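Local coordinates for hypothetical protein PA2201 (PDB 2FEF) that is of unknown function but probably acts as an immunity protein that neutralises a PoNe-type nuclease toxin, at residues L153-L158 and W256-S261; N72-G77 and L112-L117; A140-Q145 and E197-R202; S217-L222 and D271-A276. One frame throughout, in Å; residues are numbered along the deposited sequence. Where two conformers were deposited one is given.

Contact 1: residues L153-L158 and W256-S261; sequences LAMGVL and WAMEVS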
loop_
_atom_site.group_PDB
_atom_site.type_symbol
_atom_site.label_atom_id
_atom_site.label_comp_id
_atom_site.label_asym_id
_atom_site.label_seq_id
_atom_site.Cartn_x
_atom_site.Cartn_y
_atom_site.Cartn_z
ATOM N N LEU B 153 -14.217 22.797 -4.774
ATOM C CA LEU B 153 -14.764 24.073 -5.250
ATOM C C LEU B 153 -13.746 25.180 -5.054
ATOM O O LEU B 153 -13.471 25.919 -5.992
ATOM C CB LEU B 153 -16.118 24.418 -4.594
ATOM C CG LEU B 153 -17.340 23.781 -5.272
ATOM C CD1 LEU B 153 -17.182 22.252 -5.479
ATOM C CD2 LEU B 153 -18.614 24.076 -4.532
ATOM N N ALA B 154 -13.166 25.280 -3.851
ATOM C CA ALA B 154 -12.223 26.395 -3.583
ATOM C C ALA B 154 -10.962 26.303 -4.440
ATOM O O ALA B 154 -10.461 27.343 -4.940
ATOM C CB ALA B 154 -11.863 26.447 -2.080
HETATM N N MSE B 155 -10.471 25.072 -4.670
HETATM C CA MSE B 155 -9.223 24.945 -5.428
HETATM C C MSE B 155 -9.543 25.114 -6.886
HETATM O O MSE B 155 -8.717 25.573 -7.636
HETATM C CB MSE B 155 -8.440 23.645 -5.149
HETATM C CG MSE B 155 -7.920 23.436 -3.674
HETATM SE SE MSE B 155 -6.985 25.102 -3.042
HETATM C CE MSE B 155 -8.351 25.987 -2.049
ATOM N N GLY B 156 -10.763 24.775 -7.286
ATOM C CA GLY B 156 -11.242 25.118 -8.655
ATOM C C GLY B 156 -11.126 26.624 -8.942
ATOM O O GLY B 156 -10.689 27.041 -10.014
ATOM N N VAL B 157 -11.611 27.424 -8.019
ATOM C CA VAL B 157 -11.523 28.884 -8.095
ATOM C C VAL B 157 -10.056 29.380 -8.036
ATOM O O VAL B 157 -9.613 30.211 -8.847
ATOM C CB VAL B 157 -12.347 29.527 -6.936
ATOM C CG1 VAL B 157 -12.133 31.058 -6.918
ATOM C CG2 VAL B 157 -13.855 29.226 -7.060
ATOM N N LEU B 158 -9.300 28.868 -7.080
ATOM C CA LEU B 158 -7.926 29.347 -6.827
ATOM C C LEU B 158 -6.958 28.926 -7.938
ATOM O O LEU B 158 -5.902 29.533 -8.122
ATOM C CB LEU B 158 -7.440 28.832 -5.454
ATOM C CG LEU B 158 -8.010 29.617 -4.253
ATOM C CD1 LEU B 158 -7.768 28.890 -2.995
ATOM C CD2 LEU B 158 -7.374 31.079 -4.185
ATOM N N TRP B 256 -5.149 25.327 5.548
ATOM C CA TRP B 256 -5.421 26.435 4.633
ATOM C C TRP B 256 -6.830 26.982 4.669
ATOM O O TRP B 256 -7.788 26.253 4.519
ATOM C CB TRP B 256 -5.058 26.009 3.192
ATOM C CG TRP B 256 -3.618 25.612 3.164
ATOM C CD1 TRP B 256 -3.109 24.347 3.037
ATOM C CD2 TRP B 256 -2.512 26.481 3.349
ATOM N NE1 TRP B 256 -1.743 24.385 3.136
ATOM C CE2 TRP B 256 -1.345 25.686 3.316
ATOM C CE3 TRP B 256 -2.394 27.867 3.555
ATOM C CZ2 TRP B 256 -0.071 26.219 3.468
ATOM C CZ3 TRP B 256 -1.123 28.404 3.715
ATOM C CH2 TRP B 256 0.024 27.583 3.665
ATOM N N ALA B 257 -6.934 28.302 4.817
ATOM C CA ALA B 257 -8.204 28.990 4.645
ATOM C C ALA B 257 -8.526 29.110 3.169
ATOM O O ALA B 257 -8.510 30.203 2.607
ATOM C CB ALA B 257 -8.139 30.412 5.291
HETATM N N MSE B 258 -8.868 27.980 2.558
HETATM C CA MSE B 258 -9.160 27.880 1.117
HETATM C C MSE B 258 -10.408 28.636 0.770
HETATM O O MSE B 258 -10.509 29.189 -0.322
HETATM C CB MSE B 258 -9.479 26.405 0.808
HETATM C CG MSE B 258 -8.283 25.604 0.911
HETATM SE SE MSE B 258 -8.783 23.765 0.410
HETATM C CE MSE B 258 -6.971 23.147 0.603
ATOM N N GLU B 259 -11.370 28.641 1.697
ATOM C CA GLU B 259 -12.622 29.348 1.471
ATOM C C GLU B 259 -12.408 30.878 1.381
ATOM O O GLU B 259 -12.885 31.509 0.442
ATOM C CB GLU B 259 -13.706 28.967 2.493
ATOM C CG GLU B 259 -13.664 29.527 3.944
ATOM C CD GLU B 259 -12.500 29.060 4.784
ATOM O OE1 GLU B 259 -11.341 29.282 4.363
ATOM O OE2 GLU B 259 -12.707 28.575 5.918
ATOM N N VAL B 260 -11.695 31.436 2.345
ATOM C CA VAL B 260 -11.397 32.895 2.358
ATOM C C VAL B 260 -10.576 33.280 1.113
ATOM O O VAL B 260 -10.851 34.295 0.449
ATOM C CB VAL B 260 -10.656 33.322 3.649
ATOM C CG1 VAL B 260 -10.403 34.858 3.688
ATOM C CG2 VAL B 260 -11.435 32.903 4.878
ATOM N N SER B 261 -9.558 32.482 0.812
ATOM C CA SER B 261 -8.725 32.763 -0.366
ATOM C C SER B 261 -9.560 32.716 -1.654
ATOM O O SER B 261 -9.448 33.629 -2.486
ATOM C CB SER B 261 -7.519 31.811 -0.430
ATOM O OG SER B 261 -6.896 31.735 0.869
#
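Ser261, whose CB packs against Leu158 CD2 (3.8 Å), binds Ala257 O twice: its OG donates at 2.8 Å and its backbone N at 3.1 Å. The OG bond comes from above the carbonyl plane, 38° out of it. Because Ala257 is the N-cap residue of helix 258-267, this pair of bonds ties the first turn together. Between the segments the contact is made by apolar packing. The methyl CB of Ala154 faces helix 258-267 and lies 3.7 Å from Met258 CB and 3.5 Å from Met258 O. One methyl of Leu158, CD1, approaches the same carbonyl, with Met258 O 3.8 Å away, while CD2 lies against the backbone at Ser261. Met155 and Met258, both selenomethionine, cross roughly at a right angle, but the end of Met155 is modelled implausibly close to Met258, so the detail of this pair is doubtful. Glu259 points away from helix 146-158; its OE2 is bonded by the hydroxyls of Tyr225 and Tyr230, its OE1 by Val260 N. The touching residues are all buried: Ile91 of helix 66-93 meets both selenomethionines, whereas helix 223-234 covers Ala257 and Val260.

Contact 2: residues N72-G77 and L112-L117; sequences NAWAWG and LDYSRL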
loop_
_atom_site.group_PDB
_atom_site.type_symbol
_atom_site.label_atom_id
_atom_site.label_comp_id
_atom_site.label_asym_id
_atom_site.label_seq_id
_atom_site.Cartn_x
_atom_site.Cartn_y
_atom_site.Cartn_z
ATOM N N ASN B 72 -15.622 -1.969 -6.898
ATOM C CA ASN B 72 -14.653 -1.194 -7.689
ATOM C C ASN B 72 -14.839 0.330 -7.599
ATOM O O ASN B 72 -13.866 1.085 -7.580
ATOM C CB ASN B 72 -14.736 -1.591 -9.150
ATOM C CG ASN B 72 -13.567 -1.065 -9.942
ATOM O OD1 ASN B 72 -12.482 -0.903 -9.409
ATOM N ND2 ASN B 72 -13.780 -0.790 -11.220
ATOM N N ALA B 73 -16.095 0.788 -7.591
ATOM C CA ALA B 73 -16.361 2.236 -7.442
ATOM C C ALA B 73 -15.745 2.757 -6.136
ATOM O O ALA B 73 -15.135 3.821 -6.112
ATOM C CB ALA B 73 -17.893 2.532 -7.521
ATOM N N TRP B 74 -15.895 2.008 -5.049
ATOM C CA TRP B 74 -15.312 2.436 -3.773
ATOM C C TRP B 74 -13.791 2.577 -3.847
ATOM O O TRP B 74 -13.228 3.475 -3.228
ATOM C CB TRP B 74 -15.761 1.528 -2.625
ATOM C CG TRP B 74 -17.278 1.575 -2.361
ATOM C CD1 TRP B 74 -18.106 2.682 -2.474
ATOM C CD2 TRP B 74 -18.114 0.504 -1.916
ATOM N NE1 TRP B 74 -19.404 2.332 -2.142
ATOM C CE2 TRP B 74 -19.436 1.006 -1.812
ATOM C CE3 TRP B 74 -17.881 -0.833 -1.609
ATOM C CZ2 TRP B 74 -20.515 0.213 -1.390
ATOM C CZ3 TRP B 74 -18.972 -1.647 -1.196
ATOM C CH2 TRP B 74 -20.273 -1.112 -1.102
ATOM N N ALA B 75 -13.134 1.709 -4.624
ATOM C CA ALA B 75 -11.668 1.790 -4.812
ATOM C C ALA B 75 -11.303 3.099 -5.548
ATOM O O ALA B 75 -10.364 3.821 -5.185
ATOM C CB ALA B 75 -11.167 0.555 -5.580
ATOM N N TRP B 76 -12.095 3.449 -6.543
ATOM C CA TRP B 76 -11.909 4.709 -7.234
ATOM C C TRP B 76 -12.131 5.887 -6.316
ATOM O O TRP B 76 -11.437 6.875 -6.427
ATOM C CB TRP B 76 -12.866 4.830 -8.438
ATOM C CG TRP B 76 -12.427 4.089 -9.692
ATOM C CD1 TRP B 76 -12.393 2.728 -9.889
ATOM C CD2 TRP B 76 -11.998 4.684 -10.919
ATOM N NE1 TRP B 76 -11.955 2.449 -11.164
ATOM C CE2 TRP B 76 -11.694 3.632 -11.813
ATOM C CE3 TRP B 76 -11.808 6.016 -11.337
ATOM C CZ2 TRP B 76 -11.256 3.862 -13.143
ATOM C CZ3 TRP B 76 -11.367 6.251 -12.653
ATOM C CH2 TRP B 76 -11.075 5.169 -13.535
ATOM N N GLY B 77 -13.150 5.809 -5.470
ATOM C CA GLY B 77 -13.396 6.881 -4.499
ATOM C C GLY B 77 -12.218 7.076 -3.552
ATOM O O GLY B 77 -11.856 8.192 -3.237
ATOM N N LEU B 112 -14.997 12.921 -10.351
ATOM C CA LEU B 112 -16.048 12.819 -11.359
ATOM C C LEU B 112 -16.173 11.384 -11.883
ATOM O O LEU B 112 -17.283 10.843 -11.915
ATOM C CB LEU B 112 -15.714 13.746 -12.524
ATOM C CG LEU B 112 -16.751 13.844 -13.625
ATOM C CD1 LEU B 112 -18.081 14.307 -13.025
ATOM C CD2 LEU B 112 -16.241 14.803 -14.687
ATOM N N ASP B 113 -15.045 10.774 -12.283
ATOM C CA ASP B 113 -15.041 9.339 -12.708
ATOM C C ASP B 113 -15.556 8.409 -11.633
ATOM O O ASP B 113 -16.352 7.493 -11.915
ATOM C CB ASP B 113 -13.647 8.884 -13.187
ATOM C CG ASP B 113 -13.184 9.634 -14.484
ATOM O OD1 ASP B 113 -13.999 10.274 -15.187
ATOM O OD2 ASP B 113 -12.002 9.558 -14.810
ATOM N N TYR B 114 -15.092 8.607 -10.398
ATOM C CA TYR B 114 -15.651 7.850 -9.286
ATOM C C TYR B 114 -17.174 7.943 -9.251
ATOM O O TYR B 114 -17.859 6.921 -9.165
ATOM C CB TYR B 114 -15.027 8.304 -7.949
ATOM C CG TYR B 114 -15.803 7.954 -6.684
ATOM C CD1 TYR B 114 -16.225 6.651 -6.418
ATOM C CD2 TYR B 114 -16.062 8.944 -5.710
ATOM C CE1 TYR B 114 -16.940 6.351 -5.252
ATOM C CE2 TYR B 114 -16.750 8.638 -4.542
ATOM C CZ TYR B 114 -17.187 7.358 -4.317
ATOM O OH TYR B 114 -17.866 7.020 -3.154
ATOM N N SER B 115 -17.705 9.161 -9.279
ATOM C CA SER B 115 -19.161 9.327 -9.175
ATOM C C SER B 115 -19.895 8.612 -10.329
ATOM O O SER B 115 -20.995 8.073 -10.159
ATOM C CB SER B 115 -19.514 10.824 -9.166
ATOM O OG SER B 115 -19.443 11.411 -10.484
ATOM N N ARG B 116 -19.298 8.624 -11.517
ATOM C CA ARG B 116 -19.945 7.976 -12.684
ATOM C C ARG B 116 -19.954 6.465 -12.561
ATOM O O ARG B 116 -20.950 5.799 -12.908
ATOM C CB ARG B 116 -19.251 8.382 -13.974
ATOM C CG ARG B 116 -19.480 9.857 -14.317
ATOM C CD ARG B 116 -18.464 10.275 -15.338
ATOM N NE ARG B 116 -18.739 11.606 -15.856
ATOM C CZ ARG B 116 -17.834 12.350 -16.485
ATOM N NH1 ARG B 116 -16.582 11.904 -16.627
ATOM N NH2 ARG B 116 -18.169 13.556 -16.934
ATOM N N LEU B 117 -18.867 5.906 -12.022
ATOM C CA LEU B 117 -18.783 4.445 -11.839
ATOM C C LEU B 117 -19.693 4.027 -10.697
ATOM O O LEU B 117 -20.304 2.954 -10.736
ATOM C CB LEU B 117 -17.322 3.995 -11.574
ATOM C CG LEU B 117 -16.399 4.229 -12.781
ATOM C CD1 LEU B 117 -14.967 4.048 -12.386
ATOM C CD2 LEU B 117 -16.760 3.220 -13.876
#
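The helical segments 72-77 and 112-117 run antiparallel, 165° between their directions and 8.6 Å between axes at closest approach, with Ala73 opposite Leu117 and Trp76 opposite Tyr114. The close approach falls at Ala73 and Gly77, with Trp76 packing beside them. Tyr114 lays a ring face directly on the backbone of Gly77, whose CA is 3.3 Å from the ring centroid and 10° off the normal, a CH-pi contact. A chi1 of 161°, which turns CG of Tyr114 away from its own backbone N, swings the ring across to the glycine. Ala73 CB comes nearest Leu117 C (3.9 Å) and also packs on Leu117 CB. The second CH-pi contact runs the other way, helix 112-117 giving the C-H and helix 72-77 the ring: Leu117 CD1 sits over a face of the Trp76 indole, 3.4 Å from the centroid of the five-membered ring. Farther along the same indole, Trp76 CZ3 touches Asp113 CB at 3.5 Å. The polar ends are satisfied beyond the pair, Trp76 NE1 by Gly57 O and the Asp113 carboxylate by the backbone N atoms of Asp9 and Asn10. On the outer side Trp74 stacks on His56 of the second subunit. Helices 66-93 and 97-127, joined by a very short connection, thus form an antiparallel helical hairpin, packed in this part through glycine, alanine and CH-pi contacts.

Contact 3: residues A140-Q145 and E197-R202; sequences APRTGQ and ETFHPR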
loop_
_atom_site.group_PDB
_atom_site.type_symbol
_atom_site.label_atom_id
_atom_site.label_comp_id
_atom_site.label_asym_id
_atom_site.label_seq_id
_atom_site.Cartn_x
_atom_site.Cartn_y
_atom_site.Cartn_z
ATOM N N ALA B 140 -20.643 13.333 0.072
ATOM C CA ALA B 140 -21.799 13.755 0.870
ATOM C C ALA B 140 -21.366 14.867 1.804
ATOM O O ALA B 140 -20.790 14.581 2.865
ATOM C CB ALA B 140 -22.330 12.592 1.674
ATOM N N PRO B 141 -21.614 16.132 1.413
ATOM C CA PRO B 141 -21.051 17.268 2.143
ATOM C C PRO B 141 -21.675 17.460 3.525
ATOM O O PRO B 141 -21.081 18.083 4.370
ATOM C CB PRO B 141 -21.409 18.457 1.245
ATOM C CG PRO B 141 -21.529 17.874 -0.094
ATOM C CD PRO B 141 -22.337 16.605 0.217
ATOM N N ARG B 142 -22.856 16.882 3.769
ATOM C CA ARG B 142 -23.469 17.001 5.111
ATOM C C ARG B 142 -22.691 16.228 6.174
ATOM O O ARG B 142 -22.833 16.492 7.391
ATOM C CB ARG B 142 -24.943 16.551 5.076
ATOM C CG ARG B 142 -25.856 17.617 4.487
ATOM C CD ARG B 142 -27.273 17.042 4.211
ATOM N NE ARG B 142 -28.023 17.941 3.337
ATOM C CZ ARG B 142 -28.722 18.984 3.766
ATOM N NH1 ARG B 142 -28.801 19.253 5.064
ATOM N NH2 ARG B 142 -29.349 19.763 2.901
ATOM N N THR B 143 -21.891 15.263 5.720
ATOM C CA THR B 143 -21.059 14.454 6.605
ATOM C C THR B 143 -19.642 15.031 6.784
ATOM O O THR B 143 -19.342 16.116 6.307
ATOM C CB THR B 143 -20.910 13.067 6.049
ATOM O OG1 THR B 143 -20.100 13.119 4.865
ATOM C CG2 THR B 143 -22.298 12.484 5.693
ATOM N N GLY B 144 -18.770 14.254 7.421
ATOM C CA GLY B 144 -17.355 14.605 7.559
ATOM C C GLY B 144 -16.580 14.725 6.254
ATOM O O GLY B 144 -15.421 15.105 6.279
ATOM N N GLN B 145 -17.216 14.373 5.134
ATOM C CA GLN B 145 -16.567 14.465 3.827
ATOM C C GLN B 145 -16.459 15.889 3.328
ATOM O O GLN B 145 -15.750 16.134 2.353
ATOM C CB GLN B 145 -17.326 13.667 2.763
ATOM C CG GLN B 145 -17.031 12.177 2.737
ATOM C CD GLN B 145 -17.747 11.464 1.597
ATOM O OE1 GLN B 145 -18.970 11.367 1.588
ATOM N NE2 GLN B 145 -16.977 10.963 0.625
ATOM N N GLU B 197 -28.604 27.037 4.587
ATOM C CA GLU B 197 -27.999 26.098 5.529
ATOM C C GLU B 197 -26.484 26.253 5.620
ATOM O O GLU B 197 -25.823 26.683 4.669
ATOM C CB GLU B 197 -28.291 24.652 5.133
ATOM C CG GLU B 197 -29.771 24.276 4.993
ATOM C CD GLU B 197 -29.937 22.803 4.642
ATOM O OE1 GLU B 197 -30.234 22.485 3.467
ATOM O OE2 GLU B 197 -29.729 21.956 5.530
ATOM N N THR B 198 -25.950 25.879 6.777
ATOM C CA THR B 198 -24.510 25.651 6.953
ATOM C C THR B 198 -24.357 24.229 7.525
ATOM O O THR B 198 -24.799 23.955 8.651
ATOM C CB THR B 198 -23.897 26.698 7.897
ATOM O OG1 THR B 198 -24.045 28.009 7.325
ATOM C CG2 THR B 198 -22.399 26.426 8.143
ATOM N N PHE B 199 -23.759 23.330 6.743
ATOM C CA PHE B 199 -23.639 21.937 7.152
ATOM C C PHE B 199 -22.759 21.726 8.386
ATOM O O PHE B 199 -23.000 20.806 9.159
ATOM C CB PHE B 199 -23.170 21.051 5.991
ATOM C CG PHE B 199 -24.143 20.997 4.828
ATOM C CD1 PHE B 199 -25.477 21.389 4.984
ATOM C CD2 PHE B 199 -23.718 20.571 3.577
ATOM C CE1 PHE B 199 -26.360 21.358 3.905
ATOM C CE2 PHE B 199 -24.601 20.512 2.503
ATOM C CZ PHE B 199 -25.917 20.906 2.669
ATOM N N HIS B 200 -21.741 22.580 8.546
ATOM C CA HIS B 200 -20.775 22.456 9.633
ATOM C C HIS B 200 -20.563 23.839 10.253
ATOM O O HIS B 200 -19.684 24.587 9.828
ATOM C CB HIS B 200 -19.490 21.846 9.088
ATOM C CG HIS B 200 -19.721 20.530 8.407
ATOM N ND1 HIS B 200 -19.726 19.340 9.098
ATOM C CD2 HIS B 200 -20.000 20.221 7.116
ATOM C CE1 HIS B 200 -19.995 18.350 8.262
ATOM N NE2 HIS B 200 -20.138 18.857 7.049
ATOM N N PRO B 201 -21.416 24.198 11.230
ATOM C CA PRO B 201 -21.445 25.536 11.791
ATOM C C PRO B 201 -20.111 25.958 12.432
ATOM O O PRO B 201 -19.827 27.146 12.526
ATOM C CB PRO B 201 -22.577 25.466 12.838
ATOM C CG PRO B 201 -23.406 24.285 12.439
ATOM C CD PRO B 201 -22.435 23.314 11.838
ATOM N N ARG B 202 -19.303 24.981 12.841
ATOM C CA ARG B 202 -17.953 25.244 13.376
ATOM C C ARG B 202 -16.966 24.661 12.352
ATOM O O ARG B 202 -16.836 23.459 12.260
ATOM C CB ARG B 202 -17.782 24.501 14.708
ATOM C CG ARG B 202 -18.387 25.178 15.955
ATOM C CD ARG B 202 -19.882 25.490 15.898
ATOM N NE ARG B 202 -20.775 24.322 15.895
ATOM C CZ ARG B 202 -22.060 24.356 16.266
ATOM N NH1 ARG B 202 -22.795 23.254 16.209
ATOM N NH2 ARG B 202 -22.616 25.491 16.691
HETATM O O HOH W 1 -24.357 18.627 8.300
#
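With CG set opposite its carbonyl carbon (chi1 -78°) and the chain extended from CG to NE, Arg142 runs over Phe199 and carries its guanidinium to Glu197, itself extended beyond CG. Two levels of the arginine use the ring. Its CG stands 3.5 Å from the Phe199 ring centroid, almost exactly on the normal, a CH-pi contact; farther out, Phe199 CE1 lies over the guanidinium face, 3.4 Å from Arg142 CZ, the two planes inclined by 41°. Beyond the ring comes an end-on, two-pronged salt bridge: Arg142 NH1 donates to Glu197 OE2 and Arg142 NH2 to Glu197 OE1, each at 2.9 Å. Both oxygens are met on their syn side, although the flat groups are twisted 38° apart. NE adds a salt bridge to Asp176. Behind this layer, His200 NE2 donates to Pro141 O (2.9 Å), the acceptor lying in the imidazole plane, and a water donates to both Arg142 O and Phe199 O. The type I turn from Ala140 to Thr143, closed by Thr143 N bonding to Ala140 O at 3.1 Å, leaves Pro141 O facing His200. Two loops are therefore joined at the surface by charge, ring packing and a backbone-directed imidazole; the bond to Pro141 O places a proton on NE2, and the two acids around Arg142 would probably favour its positive charge.

Contact 4: residues S217-L222 and D271-A276; sequences SDAQAL and DGVLRA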
loop_
_atom_site.group_PDB
_atom_site.type_symbol
_atom_site.label_atom_id
_atom_site.label_comp_id
_atom_site.label_asym_id
_atom_site.label_seq_id
_atom_site.Cartn_x
_atom_site.Cartn_y
_atom_site.Cartn_z
ATOM N N SER B 217 -16.908 44.716 -0.472
ATOM C CA SER B 217 -16.035 45.837 -0.810
ATOM C C SER B 217 -14.903 45.917 0.198
ATOM O O SER B 217 -14.001 46.767 0.086
ATOM C CB SER B 217 -16.833 47.140 -0.750
ATOM O OG SER B 217 -17.329 47.373 0.568
ATOM N N ASP B 218 -14.986 45.061 1.215
ATOM C CA ASP B 218 -14.007 45.047 2.284
ATOM C C ASP B 218 -13.668 43.613 2.664
ATOM O O ASP B 218 -14.537 42.826 3.062
ATOM C CB ASP B 218 -14.474 45.856 3.505
ATOM C CG ASP B 218 -13.314 46.466 4.274
ATOM O OD1 ASP B 218 -12.187 45.892 4.233
ATOM O OD2 ASP B 218 -13.514 47.534 4.909
ATOM N N ALA B 219 -12.393 43.286 2.515
ATOM C CA ALA B 219 -11.867 41.997 2.950
ATOM C C ALA B 219 -11.838 41.943 4.485
ATOM O O ALA B 219 -11.790 40.869 5.055
ATOM C CB ALA B 219 -10.475 41.817 2.383
ATOM N N GLN B 220 -11.888 43.114 5.144
ATOM C CA GLN B 220 -11.859 43.195 6.617
ATOM C C GLN B 220 -12.953 42.333 7.282
ATOM O O GLN B 220 -12.808 41.887 8.429
ATOM C CB GLN B 220 -11.955 44.655 7.096
ATOM C CG GLN B 220 -12.001 44.800 8.629
ATOM C CD GLN B 220 -10.752 44.249 9.328
ATOM O OE1 GLN B 220 -9.632 44.341 8.810
ATOM N NE2 GLN B 220 -10.948 43.673 10.518
ATOM N N ALA B 221 -14.031 42.092 6.541
ATOM C CA ALA B 221 -15.140 41.290 6.981
ATOM C C ALA B 221 -14.718 39.851 7.327
ATOM O O ALA B 221 -15.401 39.176 8.103
ATOM C CB ALA B 221 -16.243 41.281 5.886
ATOM N N LEU B 222 -13.585 39.404 6.775
ATOM C CA LEU B 222 -13.103 38.032 6.968
ATOM C C LEU B 222 -11.851 37.945 7.830
ATOM O O LEU B 222 -11.384 36.843 8.141
ATOM C CB LEU B 222 -12.874 37.355 5.613
ATOM C CG LEU B 222 -14.182 37.053 4.866
ATOM C CD1 LEU B 222 -13.932 36.512 3.438
ATOM C CD2 LEU B 222 -15.105 36.070 5.631
ATOM N N ASP B 271 -7.245 42.445 -0.820
ATOM C CA ASP B 271 -7.179 41.439 0.236
ATOM C C ASP B 271 -5.972 41.651 1.131
ATOM O O ASP B 271 -5.593 40.766 1.868
ATOM C CB ASP B 271 -7.187 40.018 -0.354
ATOM C CG ASP B 271 -5.946 39.721 -1.179
ATOM O OD1 ASP B 271 -5.054 40.625 -1.285
ATOM O OD2 ASP B 271 -5.831 38.582 -1.654
ATOM N N GLY B 272 -5.374 42.849 1.085
ATOM C CA GLY B 272 -4.141 43.080 1.819
ATOM C C GLY B 272 -4.203 42.722 3.302
ATOM O O GLY B 272 -3.272 42.115 3.842
ATOM N N VAL B 273 -5.288 43.085 3.970
ATOM C CA VAL B 273 -5.440 42.777 5.394
ATOM C C VAL B 273 -5.356 41.256 5.666
ATOM O O VAL B 273 -4.811 40.817 6.696
ATOM C CB VAL B 273 -6.734 43.410 5.989
ATOM C CG1 VAL B 273 -8.013 42.790 5.434
ATOM C CG2 VAL B 273 -6.697 43.390 7.525
ATOM N N LEU B 274 -5.807 40.466 4.702
ATOM C CA LEU B 274 -5.831 39.019 4.903
ATOM C C LEU B 274 -4.476 38.335 4.660
ATOM O O LEU B 274 -4.235 37.215 5.128
ATOM C CB LEU B 274 -6.913 38.397 4.025
ATOM C CG LEU B 274 -8.300 39.038 4.120
ATOM C CD1 LEU B 274 -9.195 38.314 3.157
ATOM C CD2 LEU B 274 -8.849 38.990 5.558
ATOM N N ARG B 275 -3.591 39.002 3.925
ATOM C CA ARG B 275 -2.281 38.411 3.593
ATOM C C ARG B 275 -1.353 38.282 4.794
ATOM O O ARG B 275 -0.364 37.536 4.746
ATOM C CB ARG B 275 -1.608 39.217 2.472
ATOM C CG ARG B 275 -2.430 39.095 1.225
ATOM C CD ARG B 275 -1.648 39.262 -0.022
ATOM N NE ARG B 275 -2.546 39.032 -1.135
ATOM C CZ ARG B 275 -2.183 38.576 -2.324
ATOM N NH1 ARG B 275 -0.912 38.280 -2.564
ATOM N NH2 ARG B 275 -3.120 38.385 -3.261
ATOM N N ALA B 276 -1.652 39.010 5.861
ATOM C CA ALA B 276 -0.937 38.844 7.133
ATOM C C ALA B 276 -1.111 37.436 7.683
ATOM O O ALA B 276 -0.268 36.973 8.469
ATOM C CB ALA B 276 -1.416 39.870 8.140
#
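Val273 adopts the less common valine rotamer, chi1 67°, which wedges CG1 between its own backbone N and carbonyl carbon and turns both methyls on the loop 217-222. CG1 lies 4.0 Å from Ala219 CB, while CG2 is met by Gln220 OE1 at 3.3 Å. That loop enters through an Asx turn: Asp218 OD1 accepts from Gln220 N (2.9 Å), the donor standing above the carboxylate plane, and the bond spans Ala219, which faces its partners. Gln220 starts out away from the other segment, but a bend at chi2 brings its amide back across Val273 at about a right angle, at the solvent-exposed side. Ala219 is buried, its CB against Leu274 CD1 and close to the backbone of Asp271. On the face of the short, weakly bonded helix 272-275 that is turned from the loop, Arg275 is paired with Asp271. The grip is side-on, Arg275 NE donating to Asp271 OD1 (3.0 Å) and Arg275 NH2 to the syn lone pair of Asp271 OD2 (3.2 Å). Tyr280 OH also bonds to Asp271 OD2, and Asp286 gives Arg275 NH2 a second acidic partner, so this charge network extends to helix 282-292. The contact itself packs the loop before helix 223-234 onto the short helix 272-275, which follows helix 258-267. Leu222 supplies its inner end, where Leu274 CD2 touches Leu222 C at 3.9 Å and, closer still, Ala219 O at 3.5 Å.

Along the chain contact 2 closes first, within the N-terminal part; contacts 3, 1 and 4 then follow. The segments of contact 1 alternate with those of both contact 3 and contact 4, so these contacts interlock along the chain. Contact 1 lies nearest the chain's centre, about 8 Å from it; measured centre to centre, contact 3 is about 16 Å and contact 4 about 15 Å from contact 1. Contacts 1 and 4 touch directly: Val260 CG1 packs 3.7 Å from Leu274 CD1 and 3.9 Å from Leu222 CD1. Contacts 2 and 4, centres about 39 Å apart, mark opposite sides of this all-helical protein, spanning its hairpin and its C-terminal PoNi-like part.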